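Local coordinates for SusD superfamily protein (Bacteroides thetaiotaomicron VPI-5482, PDB 3HDX) that probably binds polysaccharide at the outer membrane as a SusD-family lipoprotein, helping a gut bacterium take up glycans, at residues 32-37 with 122-127; 55-60 with 67-72; 433-438 with 449-454. All blocks are in the same frame, centred on the assembly; numbering follows the deposited sequence.

Overall arrangement
Interactions 1 and 2 join helices of the N-terminal half, interaction 2 nested within the chain loop that interaction 1 closes; interaction 3 belongs to the C-terminal SusD-family region. Interaction 1 is wholly in the core, about 8 Å from the centre of the chain; interactions 2 and 3 lie about 19 and 18 Å out, their touching residues still largely buried. The central contact is polar, a histidine-tyrosine hydrogen bond with a water, and the outer two are apolar. Interaction 2 has exposed charged residues on its outer flank, while the charges beside interaction 3 (D433, R436) are buried in a salt-bridge network. I37 packs on V57, linking interactions 1 and 2; N60 and L450 bring 2 and 3 into touch.

Interaction 1 of 3, residues 32-37 with 122-127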
# COMPACT_ATOMS: atom_id res chain seq x y z
N ASN A 32 6.08 13.73 0.34
CA ASN A 32 7.31 13.44 1.11
C ASN A 32 7.69 11.95 1.10
O ASN A 32 8.37 11.47 2.01
CB ASN A 32 7.19 14.00 2.53
CG ASN A 32 7.09 15.52 2.53
OD1 ASN A 32 6.10 16.09 3.00
ND2 ASN A 32 8.06 16.16 1.91
N ASN A 33 7.29 11.24 0.04
CA ASN A 33 7.55 9.81 -0.10
C ASN A 33 7.01 8.97 1.07
O ASN A 33 7.55 7.91 1.40
CB ASN A 33 9.05 9.56 -0.35
CG ASN A 33 9.50 10.09 -1.67
OD1 ASN A 33 8.76 9.99 -2.64
ND2 ASN A 33 10.66 10.75 -1.69
N THR A 34 5.89 9.43 1.63
CA THR A 34 5.21 8.79 2.74
C THR A 34 5.13 7.28 2.63
O THR A 34 5.47 6.56 3.56
CB THR A 34 3.78 9.39 2.95
OG1 THR A 34 3.90 10.72 3.49
CG2 THR A 34 2.91 8.50 3.86
N HIS A 35 4.68 6.79 1.48
CA HIS A 35 4.44 5.36 1.34
C HIS A 35 5.67 4.51 1.67
O HIS A 35 5.59 3.54 2.43
CB HIS A 35 3.90 5.06 -0.07
CG HIS A 35 3.45 3.64 -0.27
ND1 HIS A 35 2.41 3.07 0.43
CD2 HIS A 35 3.88 2.70 -1.15
CE1 HIS A 35 2.25 1.82 0.01
NE2 HIS A 35 3.12 1.58 -0.95
N TRP A 36 6.81 4.96 1.17
CA TRP A 36 8.09 4.25 1.33
C TRP A 36 8.76 4.59 2.64
O TRP A 36 9.39 3.72 3.25
CB TRP A 36 8.98 4.49 0.11
CG TRP A 36 8.21 4.15 -1.13
CD1 TRP A 36 7.99 2.92 -1.66
CD2 TRP A 36 7.45 5.08 -1.92
NE1 TRP A 36 7.15 3.01 -2.75
CE2 TRP A 36 6.80 4.32 -2.92
CE3 TRP A 36 7.24 6.48 -1.87
CZ2 TRP A 36 5.95 4.92 -3.87
CZ3 TRP A 36 6.39 7.07 -2.81
CH2 TRP A 36 5.74 6.28 -3.78
N ILE A 37 8.65 5.86 3.05
CA ILE A 37 9.22 6.31 4.32
C ILE A 37 8.57 5.56 5.48
O ILE A 37 9.25 4.99 6.35
CB ILE A 37 9.01 7.86 4.50
CG1 ILE A 37 9.90 8.66 3.52
CG2 ILE A 37 9.23 8.27 5.96
CD1 ILE A 37 11.35 8.53 3.69
N TYR A 122 -8.76 6.01 5.84
CA TYR A 122 -8.86 5.72 7.26
C TYR A 122 -7.97 4.56 7.69
O TYR A 122 -7.27 4.66 8.67
CB TYR A 122 -10.30 5.55 7.72
CG TYR A 122 -10.96 6.86 8.13
CD1 TYR A 122 -10.42 7.63 9.17
CD2 TYR A 122 -12.09 7.36 7.47
CE1 TYR A 122 -10.98 8.85 9.56
CE2 TYR A 122 -12.70 8.55 7.89
CZ TYR A 122 -12.12 9.32 8.90
OH TYR A 122 -12.72 10.52 9.25
N PHE A 123 -8.04 3.44 6.96
CA PHE A 123 -7.19 2.30 7.28
C PHE A 123 -5.71 2.69 7.25
O PHE A 123 -4.95 2.40 8.16
CB PHE A 123 -7.44 1.17 6.28
CG PHE A 123 -6.38 0.09 6.30
CD1 PHE A 123 -6.15 -0.62 7.46
CD2 PHE A 123 -5.64 -0.21 5.17
CE1 PHE A 123 -5.18 -1.62 7.49
CE2 PHE A 123 -4.67 -1.22 5.21
CZ PHE A 123 -4.50 -1.93 6.36
N TYR A 124 -5.33 3.36 6.17
CA TYR A 124 -3.93 3.72 5.93
C TYR A 124 -3.38 4.59 7.06
O TYR A 124 -2.29 4.39 7.57
CB TYR A 124 -3.79 4.37 4.54
CG TYR A 124 -2.38 4.36 4.00
CD1 TYR A 124 -1.47 5.36 4.37
CD2 TYR A 124 -1.94 3.36 3.12
CE1 TYR A 124 -0.20 5.41 3.87
CE2 TYR A 124 -0.66 3.37 2.60
CZ TYR A 124 0.21 4.40 3.00
OH TYR A 124 1.48 4.44 2.51
N MSE A 125 -4.20 5.56 7.47
CA MSE A 125 -3.78 6.50 8.49
C MSE A 125 -3.79 5.82 9.89
O MSE A 125 -2.96 6.15 10.74
CB MSE A 125 -4.55 7.82 8.42
CG MSE A 125 -5.94 7.75 8.97
SE MSE A 125 -6.97 9.35 8.69
CE MSE A 125 -5.73 10.62 9.52
N VAL A 126 -4.72 4.89 10.12
CA VAL A 126 -4.74 4.12 11.39
C VAL A 126 -3.48 3.29 11.56
O VAL A 126 -2.92 3.21 12.68
CB VAL A 126 -6.04 3.28 11.55
CG1 VAL A 126 -5.88 2.14 12.60
CG2 VAL A 126 -7.23 4.24 11.83
N ARG A 127 -2.94 2.74 10.47
CA ARG A 127 -1.70 1.99 10.59
C ARG A 127 -0.53 2.91 11.00
O ARG A 127 0.40 2.45 11.67
CB ARG A 127 -1.30 1.29 9.30
CG ARG A 127 -2.24 0.19 8.86
CD ARG A 127 -1.54 -0.68 7.80
NE ARG A 127 -1.12 0.11 6.66
CZ ARG A 127 -0.64 -0.41 5.52
NH1 ARG A 127 -0.53 -1.72 5.35
NH2 ARG A 127 -0.29 0.39 4.55
O HOH W 1 3.37 3.44 4.24
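The rings of H35 and Y124 meet rim to rim, neither lying over the face of the other, with their planes 24° apart and their centroids 5.9 Å apart. ND1 of H35 lies in the plane of the tyrosine ring, at its hydroxyl end, while CE2 of Y124 lies at the edge of the imidazole. In the SusD-type helical fold, this buried contact links the start of the short helix 34-41 to the long helix 104-129. Y124 spans the gap: with CG anti to the backbone N (chi1 -161°), its ring runs outward from helix 104-129, and the hydroxyl arrives beside H35. There OH and H35 ND1 form a nearly straight hydrogen bond of 2.7 Å, at an angle of 160°; either group could be the donor. The directions of the two side chains cross at about a right angle, although the ring planes are only slightly inclined, and CB of H35 packs over the centre of the W36 ring, 3.9 Å above that plane. The other ring nitrogen, NE2, makes a weak bond to the backbone O of E427, which, with the stronger bond at ND1, probably limits rotation of the imidazole. T34 adds a looser apolar touch, its CG2 4.4 Å from CE1 of Y124, while its OG1 bonds back to the backbone O of D31. A water bridges the two helices as well, donating to the backbone O of H35 at 2.9 Å and lying 2.8 Å from Y124 OH.

Interaction 2 of 3, residues 55-60 with 67-72; sequences QAVSDN and DLLKKV
L69 reaches across from helix 67-73 with both of its methyls, one to each of two neighbouring residues on helix 52-58. The tight side is at V57: CG2 of the valine comes to 3.3 Å from CD2 of L69, closer than ordinary van der Waals contact, as the two side chains slide past each other in opposite directions. The other leucine methyl, CD1, rests more easily against CB of A56 at 4.0 Å. CG of L69 stands beside the backbone N (chi1 -65°), which sends the fork toward the partner helix. V57 also packs on I37 and L41 of helix 34-41, and L69 on W458, extending the apolar patch. The solvent side is looser and polar: on the far flank of helix 67-73, K71 NZ forms a salt bridge with D67 OD2 at 3.2 Å, its hydrogen bond weak, and along helix 52-58 NE2 of Q55 bonds only weakly to OD1 of D59. At N60 the phi of 62° turns the chain away, and the side-chain amide bonds to R42 and to the backbone O of G455. These are two successive short helices, inclined to each other and joined by a short loop, the first ending in a Schellman motif, within the helical SusD-type fold.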
# COMPACT_ATOMS: atom_id res chain seq x y z
N GLN A 55 17.85 8.47 8.18
CA GLN A 55 18.39 7.53 9.16
C GLN A 55 17.49 7.51 10.42
O GLN A 55 17.32 6.43 11.05
CB GLN A 55 19.86 7.87 9.51
CG GLN A 55 20.50 6.81 10.39
CD GLN A 55 20.57 5.48 9.68
OE1 GLN A 55 21.38 5.30 8.76
NE2 GLN A 55 19.67 4.55 10.05
N ALA A 56 16.96 8.69 10.81
CA ALA A 56 16.06 8.75 11.98
C ALA A 56 14.79 7.92 11.75
O ALA A 56 14.35 7.19 12.63
CB ALA A 56 15.72 10.18 12.36
N VAL A 57 14.23 7.98 10.53
CA VAL A 57 13.08 7.13 10.21
C VAL A 57 13.47 5.65 10.35
O VAL A 57 12.78 4.85 11.00
CB VAL A 57 12.56 7.39 8.79
CG1 VAL A 57 11.41 6.41 8.45
CG2 VAL A 57 12.14 8.88 8.62
N SER A 58 14.58 5.27 9.71
CA SER A 58 15.05 3.91 9.74
C SER A 58 15.25 3.38 11.17
O SER A 58 14.88 2.24 11.48
CB SER A 58 16.33 3.77 8.91
OG SER A 58 16.81 2.44 8.93
N ASP A 59 15.77 4.24 12.05
CA ASP A 59 15.96 3.89 13.45
C ASP A 59 14.74 4.01 14.34
O ASP A 59 14.83 3.69 15.52
CB ASP A 59 17.04 4.80 14.07
CG ASP A 59 18.43 4.60 13.47
OD1 ASP A 59 18.75 3.53 12.94
OD2 ASP A 59 19.24 5.55 13.64
N ASN A 60 13.59 4.43 13.80
CA ASN A 60 12.39 4.69 14.62
C ASN A 60 12.60 5.81 15.67
O ASN A 60 11.97 5.77 16.73
CB ASN A 60 11.85 3.41 15.29
CG ASN A 60 10.40 3.58 15.75
OD1 ASN A 60 9.62 4.23 15.06
ND2 ASN A 60 10.05 3.07 16.96
N ASP A 67 12.76 18.28 9.77
CA ASP A 67 11.57 18.77 9.07
C ASP A 67 10.79 17.64 8.34
O ASP A 67 9.57 17.62 8.34
CB ASP A 67 11.97 19.86 8.07
CG ASP A 67 10.78 20.71 7.60
OD1 ASP A 67 9.95 21.10 8.43
OD2 ASP A 67 10.75 21.04 6.40
N LEU A 68 11.52 16.68 7.76
CA LEU A 68 10.88 15.56 7.08
C LEU A 68 9.93 14.84 8.01
O LEU A 68 8.81 14.50 7.60
CB LEU A 68 11.92 14.54 6.58
CG LEU A 68 11.36 13.24 5.95
CD1 LEU A 68 10.49 13.55 4.73
CD2 LEU A 68 12.54 12.29 5.56
N LEU A 69 10.41 14.57 9.22
CA LEU A 69 9.62 13.86 10.21
C LEU A 69 8.37 14.64 10.59
O LEU A 69 7.25 14.07 10.68
CB LEU A 69 10.44 13.51 11.46
CG LEU A 69 11.61 12.54 11.31
CD1 LEU A 69 12.40 12.41 12.61
CD2 LEU A 69 11.20 11.23 10.81
N LYS A 70 8.53 15.96 10.79
CA LYS A 70 7.40 16.80 11.14
C LYS A 70 6.33 16.79 10.02
O LYS A 70 5.13 16.67 10.29
CB LYS A 70 7.89 18.23 11.45
CG LYS A 70 8.81 18.29 12.65
CD LYS A 70 9.20 19.69 13.00
CE LYS A 70 10.15 19.63 14.18
NZ LYS A 70 11.20 18.64 13.89
N LYS A 71 6.77 16.92 8.78
CA LYS A 71 5.87 16.92 7.61
C LYS A 71 5.12 15.60 7.42
O LYS A 71 3.91 15.57 7.19
CB LYS A 71 6.66 17.23 6.34
CG LYS A 71 7.14 18.69 6.25
CD LYS A 71 8.07 18.81 5.05
CE LYS A 71 8.27 20.24 4.55
NZ LYS A 71 9.48 20.16 3.60
N VAL A 72 5.85 14.50 7.51
CA VAL A 72 5.19 13.18 7.36
C VAL A 72 4.17 12.97 8.48
O VAL A 72 3.08 12.45 8.22
CB VAL A 72 6.21 12.04 7.36
CG1 VAL A 72 5.55 10.67 7.43
CG2 VAL A 72 7.08 12.14 6.11

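Interaction 3 of 3, residues 433-438 with 449-454; sequences DLVRRQ and RLISSG
I451 carries this contact, its CD1 set between V435 and Q438, one helical turn apart. The two segments belong to successive helices, 430-441 and 445-453, that cross at a steep angle in the C-terminal SusD-family region of the helical SusD-type fold. From the backbone of helix 445-453, CB of I451 points toward the other helix; CG1 continues anti to the carbonyl carbon (chi1 -68°), and the chain then extends nearly straight (chi2 164°) to CD1. That methyl does the touching. It lies 3.8 Å from CG of Q438 and about as near to the CB of that residue, and 4.4 Å from CG1 of V435. The glutamine thus offers its aliphatic stem to the isoleucine, while its bent chain takes the amide on to D443 and to the backbone N of N444, near the turn between the helices. V435 packs on W209 as well, from helix 196-209. On another side of helix 430-441, R436 grips D433 end-on, NH1 and NH2 both reaching OD1, at 2.8 Å for NH1; R420 bridges to OD2 and E372 to NE of R436, a buried charge network that probably stabilises both ionised groups. Helix 445-453 ends in a Schellman motif at G454. In its last turn the backbone O of R449 accepts two bonds from S453, from opposite faces of the carbonyl plane: N at 2.9 Å and OG at 2.8 Å.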
# COMPACT_ATOMS: atom_id res chain seq x y z
N ASP A 433 4.33 -5.34 7.89
CA ASP A 433 4.57 -6.77 7.95
C ASP A 433 5.35 -7.15 9.20
O ASP A 433 5.05 -8.16 9.85
CB ASP A 433 5.31 -7.26 6.72
CG ASP A 433 4.44 -7.30 5.47
OD1 ASP A 433 3.22 -7.02 5.51
OD2 ASP A 433 4.98 -7.63 4.40
N LEU A 434 6.34 -6.33 9.59
CA LEU A 434 7.13 -6.64 10.81
C LEU A 434 6.23 -6.64 12.04
O LEU A 434 6.41 -7.49 12.92
CB LEU A 434 8.27 -5.63 10.99
CG LEU A 434 9.54 -5.95 10.21
CD1 LEU A 434 10.47 -4.74 10.25
CD2 LEU A 434 10.24 -7.17 10.83
N VAL A 435 5.29 -5.69 12.07
CA VAL A 435 4.33 -5.60 13.20
C VAL A 435 3.39 -6.82 13.20
O VAL A 435 3.23 -7.48 14.22
CB VAL A 435 3.56 -4.25 13.18
CG1 VAL A 435 2.45 -4.23 14.26
CG2 VAL A 435 4.52 -3.02 13.34
N ARG A 436 2.78 -7.15 12.05
CA ARG A 436 1.88 -8.33 12.03
C ARG A 436 2.66 -9.60 12.38
O ARG A 436 2.18 -10.45 13.11
CB ARG A 436 1.20 -8.51 10.67
CG ARG A 436 0.28 -7.36 10.28
CD ARG A 436 -0.77 -7.76 9.25
NE ARG A 436 -0.18 -8.56 8.19
CZ ARG A 436 0.65 -8.08 7.26
NH1 ARG A 436 0.89 -6.76 7.13
NH2 ARG A 436 1.23 -8.94 6.42
N ARG A 437 3.87 -9.73 11.82
CA ARG A 437 4.74 -10.85 12.15
C ARG A 437 5.02 -10.94 13.65
O ARG A 437 4.90 -12.02 14.23
CB ARG A 437 6.08 -10.72 11.42
CG ARG A 437 7.08 -11.86 11.67
CD ARG A 437 8.49 -11.48 11.32
NE ARG A 437 9.41 -12.55 11.74
CZ ARG A 437 9.76 -12.80 12.99
NH1 ARG A 437 9.34 -12.02 13.99
NH2 ARG A 437 10.58 -13.81 13.26
N GLN A 438 5.31 -9.80 14.28
CA GLN A 438 5.63 -9.84 15.69
C GLN A 438 4.45 -10.30 16.54
O GLN A 438 4.60 -11.04 17.50
CB GLN A 438 6.14 -8.49 16.17
CG GLN A 438 6.64 -8.55 17.63
CD GLN A 438 7.70 -9.64 17.90
OE1 GLN A 438 7.65 -10.29 18.95
NE2 GLN A 438 8.68 -9.80 16.98
N ARG A 449 6.83 -4.77 23.41
CA ARG A 449 6.62 -3.57 24.25
C ARG A 449 6.44 -2.34 23.38
O ARG A 449 5.66 -1.47 23.70
CB ARG A 449 7.74 -3.41 25.26
CG ARG A 449 7.71 -2.15 26.10
CD ARG A 449 8.52 -1.10 25.44
NE ARG A 449 8.53 0.13 26.21
CZ ARG A 449 9.29 1.17 25.89
NH1 ARG A 449 10.12 1.16 24.82
NH2 ARG A 449 9.23 2.24 26.66
N LEU A 450 7.20 -2.24 22.29
CA LEU A 450 7.02 -1.13 21.34
C LEU A 450 5.58 -1.11 20.80
O LEU A 450 4.99 -0.04 20.64
CB LEU A 450 8.02 -1.26 20.18
CG LEU A 450 8.19 -0.04 19.28
CD1 LEU A 450 8.95 1.09 19.99
CD2 LEU A 450 8.96 -0.41 18.03
N ILE A 451 5.01 -2.29 20.56
CA ILE A 451 3.62 -2.40 20.07
C ILE A 451 2.65 -1.93 21.15
O ILE A 451 1.82 -1.05 20.90
CB ILE A 451 3.27 -3.83 19.63
CG1 ILE A 451 4.08 -4.20 18.37
CG2 ILE A 451 1.75 -3.99 19.35
CD1 ILE A 451 4.12 -5.70 18.06
N SER A 452 2.78 -2.48 22.36
CA SER A 452 1.84 -2.14 23.44
C SER A 452 1.94 -0.68 23.89
O SER A 452 0.92 -0.09 24.30
CB SER A 452 2.01 -3.08 24.62
OG SER A 452 3.27 -2.92 25.24
N SER A 453 3.14 -0.11 23.80
CA SER A 453 3.39 1.25 24.25
C SER A 453 3.05 2.30 23.20
O SER A 453 3.10 3.49 23.48
CB SER A 453 4.83 1.43 24.71
OG SER A 453 5.72 1.28 23.61
N GLY A 454 2.71 1.89 21.97
CA GLY A 454 2.41 2.86 20.93
C GLY A 454 3.60 3.39 20.18
O GLY A 454 3.42 4.26 19.33